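Local coordinates for protein member of DUF4221 family (Bacteroides vulgatus, PDB 3S9J) that is of unknown function but folds as a six-bladed beta-propeller built from four-stranded antiparallel blades, at residues A[128-133]-A[145-150]; A[133-138]-A[202-207]; A[269-274]-A[331-336]. All coordinates share one frame; numbering follows the deposited sequence.

Interaction 1: A[128-133]-A[145-150]; sequences LSFGSY and IFLRQE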
loop_
_atom_site.group_PDB
_atom_site.type_symbol
_atom_site.label_atom_id
_atom_site.label_comp_id
_atom_site.label_asym_id
_atom_site.label_seq_id
_atom_site.Cartn_x
_atom_site.Cartn_y
_atom_site.Cartn_z
ATOM N N LEU A 128 11.939 2.489 -6.753
ATOM C CA LEU A 128 11.253 1.226 -7.083
ATOM C C LEU A 128 10.618 0.680 -5.829
ATOM O O LEU A 128 11.332 0.338 -4.876
ATOM C CB LEU A 128 12.251 0.176 -7.548
ATOM C CG LEU A 128 13.054 0.528 -8.763
ATOM C CD1 LEU A 128 14.001 -0.637 -9.064
ATOM C CD2 LEU A 128 12.087 0.823 -9.901
ATOM N N SER A 129 9.299 0.599 -5.811
ATOM C CA SER A 129 8.637 0.054 -4.652
ATOM C C SER A 129 7.268 -0.492 -4.976
ATOM O O SER A 129 6.610 -0.057 -5.932
ATOM C CB SER A 129 8.492 1.139 -3.552
ATOM O OG SER A 129 7.902 0.586 -2.374
ATOM N N PHE A 130 6.894 -1.472 -4.177
ATOM C CA PHE A 130 5.518 -1.919 -4.023
ATOM C C PHE A 130 5.427 -2.491 -2.605
ATOM O O PHE A 130 6.454 -2.835 -1.985
ATOM C CB PHE A 130 5.035 -2.897 -5.121
ATOM C CG PHE A 130 6.057 -3.902 -5.588
ATOM C CD1 PHE A 130 6.318 -5.049 -4.869
ATOM C CD2 PHE A 130 6.686 -3.746 -6.827
ATOM C CE1 PHE A 130 7.265 -5.968 -5.337
ATOM C CE2 PHE A 130 7.616 -4.672 -7.286
ATOM C CZ PHE A 130 7.885 -5.787 -6.544
ATOM N N GLY A 131 4.223 -2.539 -2.072
ATOM C CA GLY A 131 4.039 -2.912 -0.670
ATOM C C GLY A 131 2.650 -2.600 -0.184
ATOM O O GLY A 131 1.771 -2.246 -0.971
ATOM N N SER A 132 2.487 -2.685 1.143
ATOM C CA SER A 132 1.178 -2.607 1.757
ATOM C C SER A 132 1.111 -1.518 2.820
ATOM O O SER A 132 0.032 -1.209 3.282
ATOM C CB SER A 132 0.817 -3.972 2.394
ATOM O OG SER A 132 1.922 -4.442 3.174
ATOM N N TYR A 133 2.243 -0.939 3.206
ATOM C CA TYR A 133 2.257 -0.023 4.376
ATOM C C TYR A 133 1.325 1.149 4.049
ATOM O O TYR A 133 0.532 1.569 4.887
ATOM C CB TYR A 133 3.681 0.440 4.636
ATOM C CG TYR A 133 3.959 0.953 6.022
ATOM C CD1 TYR A 133 3.820 0.109 7.135
ATOM C CD2 TYR A 133 4.470 2.229 6.216
ATOM C CE1 TYR A 133 4.146 0.545 8.431
ATOM C CE2 TYR A 133 4.790 2.677 7.521
ATOM C CZ TYR A 133 4.628 1.824 8.605
ATOM O OH TYR A 133 4.938 2.258 9.892
ATOM N N ILE A 145 5.152 -5.529 -15.444
ATOM C CA ILE A 145 4.834 -5.094 -14.081
ATOM C C ILE A 145 4.760 -3.569 -14.067
ATOM O O ILE A 145 5.650 -2.907 -14.576
ATOM C CB ILE A 145 5.841 -5.608 -13.064
ATOM C CG1 ILE A 145 5.339 -5.231 -11.648
ATOM C CG2 ILE A 145 7.258 -5.108 -13.349
ATOM C CD1 ILE A 145 6.119 -5.827 -10.555
ATOM N N PHE A 146 3.692 -3.046 -13.470
ATOM C CA PHE A 146 3.392 -1.622 -13.390
ATOM C C PHE A 146 3.581 -1.175 -11.977
ATOM O O PHE A 146 3.082 -1.825 -11.039
ATOM C CB PHE A 146 1.958 -1.383 -13.775
ATOM C CG PHE A 146 1.692 -1.539 -15.233
ATOM C CD1 PHE A 146 1.694 -2.806 -15.831
ATOM C CD2 PHE A 146 1.408 -0.422 -16.019
ATOM C CE1 PHE A 146 1.426 -2.939 -17.180
ATOM C CE2 PHE A 146 1.148 -0.574 -17.384
ATOM C CZ PHE A 146 1.155 -1.819 -17.947
ATOM N N LEU A 147 4.277 -0.061 -11.822
ATOM C CA LEU A 147 4.755 0.488 -10.542
ATOM C C LEU A 147 4.476 1.995 -10.480
ATOM O O LEU A 147 4.617 2.663 -11.490
ATOM C CB LEU A 147 6.294 0.376 -10.435
ATOM C CG LEU A 147 7.029 -0.956 -10.199
ATOM C CD1 LEU A 147 8.151 -0.744 -9.204
ATOM C CD2 LEU A 147 6.126 -2.031 -9.702
ATOM N N ARG A 148 4.240 2.522 -9.286
ATOM C CA ARG A 148 4.183 3.962 -9.091
ATOM C C ARG A 148 5.511 4.594 -9.426
ATOM O O ARG A 148 6.580 4.016 -9.179
ATOM C CB ARG A 148 3.825 4.262 -7.619
ATOM C CG ARG A 148 4.010 5.673 -7.163
ATOM C CD ARG A 148 3.400 5.863 -5.767
ATOM N NE ARG A 148 3.787 7.142 -5.195
ATOM C CZ ARG A 148 4.892 7.386 -4.497
ATOM N NH1 ARG A 148 5.788 6.435 -4.258
ATOM N NH2 ARG A 148 5.105 8.626 -4.054
ATOM N N GLN A 149 5.449 5.816 -9.931
ATOM C CA GLN A 149 6.637 6.614 -10.144
ATOM C C GLN A 149 6.532 7.959 -9.387
ATOM O O GLN A 149 5.448 8.540 -9.284
ATOM C CB GLN A 149 6.847 6.845 -11.634
ATOM C CG GLN A 149 7.261 5.556 -12.329
ATOM C CD GLN A 149 8.674 5.153 -11.995
ATOM O OE1 GLN A 149 9.637 5.713 -12.532
ATOM N NE2 GLN A 149 8.818 4.185 -11.122
ATOM N N GLU A 150 7.674 8.376 -8.841
ATOM C CA GLU A 150 7.755 9.639 -8.100
ATOM C C GLU A 150 8.216 10.770 -9.047
ATOM O O GLU A 150 8.489 10.538 -10.236
ATOM C CB GLU A 150 8.665 9.459 -6.861
ATOM C CG GLU A 150 8.073 8.499 -5.777
ATOM C CD GLU A 150 8.913 8.419 -4.502
ATOM O OE1 GLU A 150 9.902 9.171 -4.419
ATOM O OE2 GLU A 150 8.601 7.608 -3.581
HETATM O O HOH W 1 4.178 0.989 -6.600
HETATM O O HOH W 2 8.257 2.717 -7.417
#
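F130 and L147 mark the nearest approach of the two backbones, with their CA atoms 7.0 Å apart, and no direct hydrogen bond joins 128-133 to 145-150. Two waters fill that role between S129 and R148. One donates to S129 O (2.7 Å from it) and accepts from R148 N; the other accepts from S129 N and donates to R148 O, 2.8 Å away. R148 O also takes a bond from Q149 NE2, at 3.0 Å, so two donors grip it. The side chains that meet are apolar. With CG lodged between its backbone N and carbonyl carbon (chi1 38°), F130 turns its ring toward the strand, where L147 CD2 meets the ring edge at CD2. I145 CD1 approaches F130 CE2 obliquely at 3.8 Å, the two side chains crossing at about a right angle. The other L147 methyl, CD1, lies 3.7 Å from S129 O and reaches toward L128; L147 is deposited in two conformers, so these details hold for one of them. A96 and L94 of strand 93-97 adjoin F130 and I145, respectively. The contact thus combines apolar side-chain packing with water that meets the hydrogen-bonding needs of backbones too far apart to pair.

Interaction 2: A[133-138]-A[202-207]; sequences YYNAPA and SYDYNY. With FMT (formic acid), chain H.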
loop_
_atom_site.group_PDB
_atom_site.type_symbol
_atom_site.label_atom_id
_atom_site.label_comp_id
_atom_site.label_asym_id
_atom_site.label_seq_id
_atom_site.Cartn_x
_atom_site.Cartn_y
_atom_site.Cartn_z
ATOM N N TYR A 133 2.243 -0.939 3.206
ATOM C CA TYR A 133 2.257 -0.023 4.376
ATOM C C TYR A 133 1.325 1.149 4.049
ATOM O O TYR A 133 0.532 1.569 4.887
ATOM C CB TYR A 133 3.681 0.440 4.636
ATOM C CG TYR A 133 3.959 0.953 6.022
ATOM C CD1 TYR A 133 3.820 0.109 7.135
ATOM C CD2 TYR A 133 4.470 2.229 6.216
ATOM C CE1 TYR A 133 4.146 0.545 8.431
ATOM C CE2 TYR A 133 4.790 2.677 7.521
ATOM C CZ TYR A 133 4.628 1.824 8.605
ATOM O OH TYR A 133 4.938 2.258 9.892
ATOM N N TYR A 134 1.390 1.618 2.794
ATOM C CA TYR A 134 0.198 2.114 2.093
ATOM C C TYR A 134 -0.034 1.144 0.939
ATOM O O TYR A 134 0.908 0.634 0.343
ATOM C CB TYR A 134 0.350 3.557 1.603
ATOM C CG TYR A 134 1.511 3.773 0.638
ATOM C CD1 TYR A 134 2.790 4.009 1.105
ATOM C CD2 TYR A 134 1.300 3.790 -0.725
ATOM C CE1 TYR A 134 3.874 4.209 0.213
ATOM C CE2 TYR A 134 2.353 4.004 -1.604
ATOM C CZ TYR A 134 3.616 4.204 -1.151
ATOM O OH TYR A 134 4.613 4.390 -2.089
ATOM N N ASN A 135 -1.281 0.901 0.608
ATOM C CA ASN A 135 -1.569 -0.097 -0.397
ATOM C C ASN A 135 -0.987 0.369 -1.758
ATOM O O ASN A 135 -1.418 1.385 -2.328
ATOM C CB ASN A 135 -3.052 -0.375 -0.505
ATOM C CG ASN A 135 -3.342 -1.656 -1.283
ATOM O OD1 ASN A 135 -2.553 -2.595 -1.226
ATOM N ND2 ASN A 135 -4.447 -1.674 -2.031
ATOM N N ALA A 136 -0.008 -0.386 -2.243
ATOM C CA ALA A 136 0.667 -0.110 -3.509
ATOM C C ALA A 136 1.126 -1.464 -4.097
ATOM O O ALA A 136 2.296 -1.802 -4.063
ATOM C CB ALA A 136 1.840 0.785 -3.272
ATOM N N PRO A 137 0.183 -2.245 -4.593
ATOM C CA PRO A 137 0.445 -3.664 -4.820
ATOM C C PRO A 137 1.207 -3.985 -6.097
ATOM O O PRO A 137 1.562 -5.150 -6.298
ATOM C CB PRO A 137 -0.965 -4.262 -4.937
ATOM C CG PRO A 137 -1.783 -3.113 -5.469
ATOM C CD PRO A 137 -1.250 -1.930 -4.747
ATOM N N ALA A 138 1.400 -2.975 -6.942
ATOM C CA ALA A 138 1.781 -3.143 -8.348
ATOM C C ALA A 138 0.703 -3.964 -9.024
ATOM O O ALA A 138 -0.256 -4.428 -8.392
ATOM C CB ALA A 138 3.151 -3.773 -8.501
ATOM N N SER A 202 -2.176 6.055 -2.876
ATOM C CA SER A 202 -2.358 4.617 -2.820
ATOM C C SER A 202 -3.107 4.201 -4.069
ATOM O O SER A 202 -3.779 5.012 -4.716
ATOM C CB SER A 202 -3.136 4.256 -1.537
ATOM O OG SER A 202 -3.508 2.875 -1.460
ATOM N N TYR A 203 -2.996 2.939 -4.454
ATOM C CA TYR A 203 -3.723 2.478 -5.641
ATOM C C TYR A 203 -4.020 0.998 -5.467
ATOM O O TYR A 203 -3.402 0.305 -4.657
ATOM C CB TYR A 203 -2.927 2.744 -6.942
ATOM C CG TYR A 203 -1.632 1.983 -7.060
ATOM C CD1 TYR A 203 -0.470 2.485 -6.522
ATOM C CD2 TYR A 203 -1.582 0.758 -7.703
ATOM C CE1 TYR A 203 0.738 1.796 -6.580
ATOM C CE2 TYR A 203 -0.406 0.050 -7.791
ATOM C CZ TYR A 203 0.757 0.550 -7.219
ATOM O OH TYR A 203 1.930 -0.138 -7.301
ATOM N N ASP A 204 -4.966 0.523 -6.244
ATOM C CA ASP A 204 -5.211 -0.892 -6.351
ATOM C C ASP A 204 -5.679 -1.195 -7.766
ATOM O O ASP A 204 -6.066 -0.294 -8.512
ATOM C CB ASP A 204 -6.231 -1.367 -5.314
ATOM C CG ASP A 204 -5.998 -2.818 -4.856
ATOM O OD1 ASP A 204 -5.261 -3.583 -5.537
ATOM O OD2 ASP A 204 -6.541 -3.183 -3.784
ATOM N N TYR A 205 -5.616 -2.470 -8.124
ATOM C CA TYR A 205 -5.951 -2.906 -9.470
ATOM C C TYR A 205 -7.002 -4.007 -9.400
ATOM O O TYR A 205 -6.817 -4.993 -8.720
ATOM C CB TYR A 205 -4.716 -3.385 -10.232
ATOM C CG TYR A 205 -4.962 -3.498 -11.737
ATOM C CD1 TYR A 205 -4.931 -2.377 -12.546
ATOM C CD2 TYR A 205 -5.217 -4.731 -12.347
ATOM C CE1 TYR A 205 -5.152 -2.458 -13.890
ATOM C CE2 TYR A 205 -5.438 -4.815 -13.708
ATOM C CZ TYR A 205 -5.398 -3.679 -14.471
ATOM O OH TYR A 205 -5.594 -3.751 -15.832
ATOM N N ASN A 206 -8.085 -3.804 -10.126
ATOM C CA ASN A 206 -9.242 -4.691 -10.176
ATOM C C ASN A 206 -9.096 -5.502 -11.461
ATOM O O ASN A 206 -9.286 -4.980 -12.556
ATOM C CB ASN A 206 -10.493 -3.790 -10.170
ATOM C CG ASN A 206 -11.790 -4.510 -10.530
ATOM O OD1 ASN A 206 -11.792 -5.616 -11.071
ATOM N ND2 ASN A 206 -12.909 -3.854 -10.242
ATOM N N TYR A 207 -8.697 -6.760 -11.326
ATOM C CA TYR A 207 -8.430 -7.605 -12.501
ATOM C C TYR A 207 -9.702 -8.028 -13.215
ATOM O O TYR A 207 -9.691 -8.250 -14.417
ATOM C CB TYR A 207 -7.601 -8.831 -12.139
ATOM C CG TYR A 207 -6.133 -8.508 -11.856
ATOM C CD1 TYR A 207 -5.212 -8.393 -12.909
ATOM C CD2 TYR A 207 -5.670 -8.353 -10.556
ATOM C CE1 TYR A 207 -3.889 -8.112 -12.674
ATOM C CE2 TYR A 207 -4.331 -8.056 -10.302
ATOM C CZ TYR A 207 -3.441 -7.961 -11.373
ATOM O OH TYR A 207 -2.110 -7.676 -11.156
HETATM C C FMT H . -4.918 -7.262 -17.150
HETATM O O1 FMT H . -5.524 -6.279 -16.713
HETATM O O2 FMT H . -4.366 -8.109 -16.438
HETATM O O HOH W 3 -2.095 -6.387 -8.266
#
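The Y203 ring lies flat against the loop, and A136 and P137 both press on the same face of it. A136 CA stands 4.0 Å from the ring centroid and P137 CD 4.1 Å, two CH-pi contacts over that face, P137 CD displaced toward the rim, while A136 CB touches the rim at CE1. Y203 CG sits between its own N and carbonyl carbon (chi1 65°), which sends the ring along the loop until OH accepts a bond from A138 N at 2.9 Å. Upstream, N135 O is gripped twice: by Y203 N at 3.1 Å, and by S202 OG at 2.7 Å, which arrives in the carbonyl plane on a lone pair. S202 OG also bonds to I270 N. The N135 amide and D204 carboxylate stand almost perpendicular, 83° between planes, and ND2 makes only a weak bond to D204 OD2; its stronger partner is I270 O, and D204 OD2 also accepts from Y272 N. Y205 OH donates to O1 of a bound formic acid (2.7 Å), probably from the crystallisation liquor. Strand 201-206 is first in its antiparallel blade, so the loop entering one blade is fastened to the innermost strand of the next, in a six-bladed beta-propeller.

Interaction 3: A[269-274]-A[331-336]; sequences HIMYDK and SFVGRE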
loop_
_atom_site.group_PDB
_atom_site.type_symbol
_atom_site.label_atom_id
_atom_site.label_comp_id
_atom_site.label_asym_id
_atom_site.label_seq_id
_atom_site.Cartn_x
_atom_site.Cartn_y
_atom_site.Cartn_z
ATOM N N HIS A 269 -5.003 4.067 2.488
ATOM C CA HIS A 269 -5.226 3.011 1.508
ATOM C C HIS A 269 -6.474 3.235 0.658
ATOM O O HIS A 269 -7.524 3.674 1.162
ATOM C CB HIS A 269 -5.468 1.642 2.150
ATOM C CG HIS A 269 -4.483 1.224 3.191
ATOM N ND1 HIS A 269 -3.144 1.012 2.921
ATOM C CD2 HIS A 269 -4.683 0.836 4.469
ATOM C CE1 HIS A 269 -2.557 0.553 4.009
ATOM N NE2 HIS A 269 -3.467 0.447 4.969
ATOM N N ILE A 270 -6.376 2.868 -0.613
ATOM C CA ILE A 270 -7.543 2.453 -1.374
ATOM C C ILE A 270 -7.352 0.961 -1.679
ATOM O O ILE A 270 -6.309 0.539 -2.163
ATOM C CB ILE A 270 -7.798 3.337 -2.643
ATOM C CG1 ILE A 270 -9.106 2.932 -3.377
ATOM C CG2 ILE A 270 -6.604 3.307 -3.602
ATOM C CD1 ILE A 270 -10.389 3.202 -2.558
HETATM N N MSE A 271 -8.375 0.161 -1.385
HETATM C CA MSE A 271 -8.274 -1.286 -1.499
HETATM C C MSE A 271 -9.496 -1.845 -2.203
HETATM O O MSE A 271 -10.628 -1.545 -1.828
HETATM C CB MSE A 271 -8.150 -1.930 -0.116
HETATM C CG MSE A 271 -7.028 -1.441 0.659
HETATM SE SE MSE A 271 -6.924 -2.418 2.356
HETATM C CE MSE A 271 -7.029 -3.962 1.963
ATOM N N TYR A 272 -9.260 -2.690 -3.203
ATOM C CA TYR A 272 -10.330 -3.395 -3.882
ATOM C C TYR A 272 -10.585 -4.724 -3.199
ATOM O O TYR A 272 -9.651 -5.424 -2.844
ATOM C CB TYR A 272 -9.952 -3.644 -5.349
ATOM C CG TYR A 272 -10.991 -4.429 -6.103
ATOM C CD1 TYR A 272 -12.289 -3.997 -6.149
ATOM C CD2 TYR A 272 -10.661 -5.581 -6.786
ATOM C CE1 TYR A 272 -13.260 -4.720 -6.827
ATOM C CE2 TYR A 272 -11.637 -6.316 -7.479
ATOM C CZ TYR A 272 -12.921 -5.880 -7.497
ATOM O OH TYR A 272 -13.920 -6.575 -8.169
ATOM N N ASP A 273 -11.860 -5.045 -2.989
ATOM C CA ASP A 273 -12.298 -6.313 -2.425
ATOM C C ASP A 273 -12.838 -7.161 -3.590
ATOM O O ASP A 273 -13.958 -6.915 -4.077
ATOM C CB ASP A 273 -13.400 -6.034 -1.386
ATOM C CG ASP A 273 -13.934 -7.286 -0.703
ATOM O OD1 ASP A 273 -13.891 -8.394 -1.308
ATOM O OD2 ASP A 273 -14.407 -7.135 0.463
ATOM N N LYS A 274 -12.030 -8.134 -4.025
ATOM C CA LYS A 274 -12.343 -8.990 -5.193
ATOM C C LYS A 274 -13.479 -9.970 -4.910
ATOM O O LYS A 274 -14.078 -10.479 -5.842
ATOM C CB LYS A 274 -11.088 -9.755 -5.690
ATOM C CG LYS A 274 -10.524 -10.831 -4.737
ATOM C CD LYS A 274 -9.056 -11.287 -5.101
ATOM C CE LYS A 274 -8.278 -11.873 -3.849
ATOM N NZ LYS A 274 -6.888 -12.585 -3.983
ATOM N N SER A 331 -3.297 -4.197 6.701
ATOM C CA SER A 331 -4.673 -4.556 6.378
ATOM C C SER A 331 -4.661 -5.378 5.084
ATOM O O SER A 331 -3.776 -5.193 4.247
ATOM C CB SER A 331 -5.551 -3.302 6.205
ATOM O OG SER A 331 -5.711 -2.637 7.444
ATOM N N PHE A 332 -5.623 -6.283 4.951
ATOM C CA PHE A 332 -5.804 -7.038 3.713
ATOM C C PHE A 332 -7.228 -7.515 3.566
ATOM O O PHE A 332 -7.977 -7.638 4.546
ATOM C CB PHE A 332 -4.854 -8.232 3.639
ATOM C CG PHE A 332 -5.197 -9.385 4.569
ATOM C CD1 PHE A 332 -4.659 -9.436 5.861
ATOM C CD2 PHE A 332 -5.997 -10.444 4.151
ATOM C CE1 PHE A 332 -4.939 -10.481 6.718
ATOM C CE2 PHE A 332 -6.294 -11.515 5.023
ATOM C CZ PHE A 332 -5.753 -11.536 6.306
ATOM N N VAL A 333 -7.627 -7.764 2.330
ATOM C CA VAL A 333 -8.955 -8.343 2.083
ATOM C C VAL A 333 -8.780 -9.844 1.895
ATOM O O VAL A 333 -7.982 -10.281 1.057
ATOM C CB VAL A 333 -9.604 -7.760 0.834
ATOM C CG1 VAL A 333 -10.995 -8.459 0.554
ATOM C CG2 VAL A 333 -9.775 -6.235 0.978
ATOM N N GLY A 334 -9.506 -10.623 2.692
ATOM C CA GLY A 334 -9.573 -12.072 2.578
ATOM C C GLY A 334 -10.936 -12.520 2.102
ATOM O O GLY A 334 -11.835 -11.703 1.911
ATOM N N ARG A 335 -11.102 -13.825 1.930
ATOM C CA ARG A 335 -12.420 -14.373 1.542
ATOM C C ARG A 335 -13.562 -13.885 2.422
ATOM O O ARG A 335 -14.635 -13.577 1.910
ATOM C CB ARG A 335 -12.384 -15.896 1.562
ATOM C CG ARG A 335 -11.511 -16.509 0.487
ATOM C CD ARG A 335 -11.371 -18.020 0.754
ATOM N NE ARG A 335 -10.621 -18.682 -0.298
ATOM C CZ ARG A 335 -10.475 -20.003 -0.419
ATOM N NH1 ARG A 335 -11.014 -20.844 0.450
ATOM N NH2 ARG A 335 -9.789 -20.482 -1.434
ATOM N N GLU A 336 -13.344 -13.814 3.739
ATOM C CA GLU A 336 -14.401 -13.505 4.695
ATOM C C GLU A 336 -14.670 -12.023 4.913
ATOM O O GLU A 336 -15.733 -11.641 5.458
ATOM C CB GLU A 336 -14.096 -14.150 6.043
ATOM C CG GLU A 336 -14.153 -15.687 6.041
ATOM C CD GLU A 336 -15.497 -16.245 5.588
ATOM O OE1 GLU A 336 -16.556 -15.645 5.875
ATOM O OE2 GLU A 336 -15.486 -17.289 4.919
#
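Y328 O is gripped from both strands: H269 NE2 and S331 OG each hydrogen-bond to it, and the two residues meet obliquely at 4.5 Å between H269 NE2 and S331 CB. No hydrogen bond passes between 269-274 and 331-336 themselves; the axes of 269-273 and 331-334 run nearly parallel (14°) and come no closer than 7.7 Å. Side chains fill the interval. V333 points toward strand 269-273 and divides its methyls: CG1 to D273, CG2 to M271 and the Y272 carbonyl. V333 CG1, set opposite the backbone N by chi1 of 177°, presses against the D273 carboxylate, 3.4 Å from D273 CG. V333 CG2 lies 3.7 Å from CE of M271, which is deposited as selenomethionine. M271 and V333 slide past each other in opposite directions. The bend in the M271 chain at chi3 (49°) folds its methyl CE against F332 CA at 3.7 Å, leaving SE beside S331 CB at 4.2 Å. An alanine in place of V333 would probably open a gap between M271 CE and the D273 carboxylate, and the selenomethionine end is likely to become freer to turn. D273 is steadied from its own blade: OD2 forms a salt bridge with R276 NE and a hydrogen bond with Y280 OH. R276 NH1 bonds to R335 O, a polar link across the two blades beside V333. L338 backs both M271 and V333. Each strand is the innermost of its antiparallel sheet, and side-chain packing between such strands, with no backbone-to-backbone pairing between these segments, is characteristic of adjacent blades of a beta-propeller.

In the fold
Along the chain, the loop after strand 112-117 supplies both 128-133 and 133-138, which share Y133. Interaction 1 closes a short loop to strand 144-148, the second strand of the blade that this loop leads into; interaction 2 closes a long one, reaching strand 201-206 of the following blade. Their segments alternate, so the two closures cross, and a probable hydrogen bond from G131 N to A136 O holds the loop against itself. Interaction 3 follows in series, closing a 56-residue span that holds the remaining three strands of the 266-273 blade and tying that blade to the one completed by strand 8-19. Hydrogen bonds between residues of interactions 2 and 3 connect them near the propeller's centre.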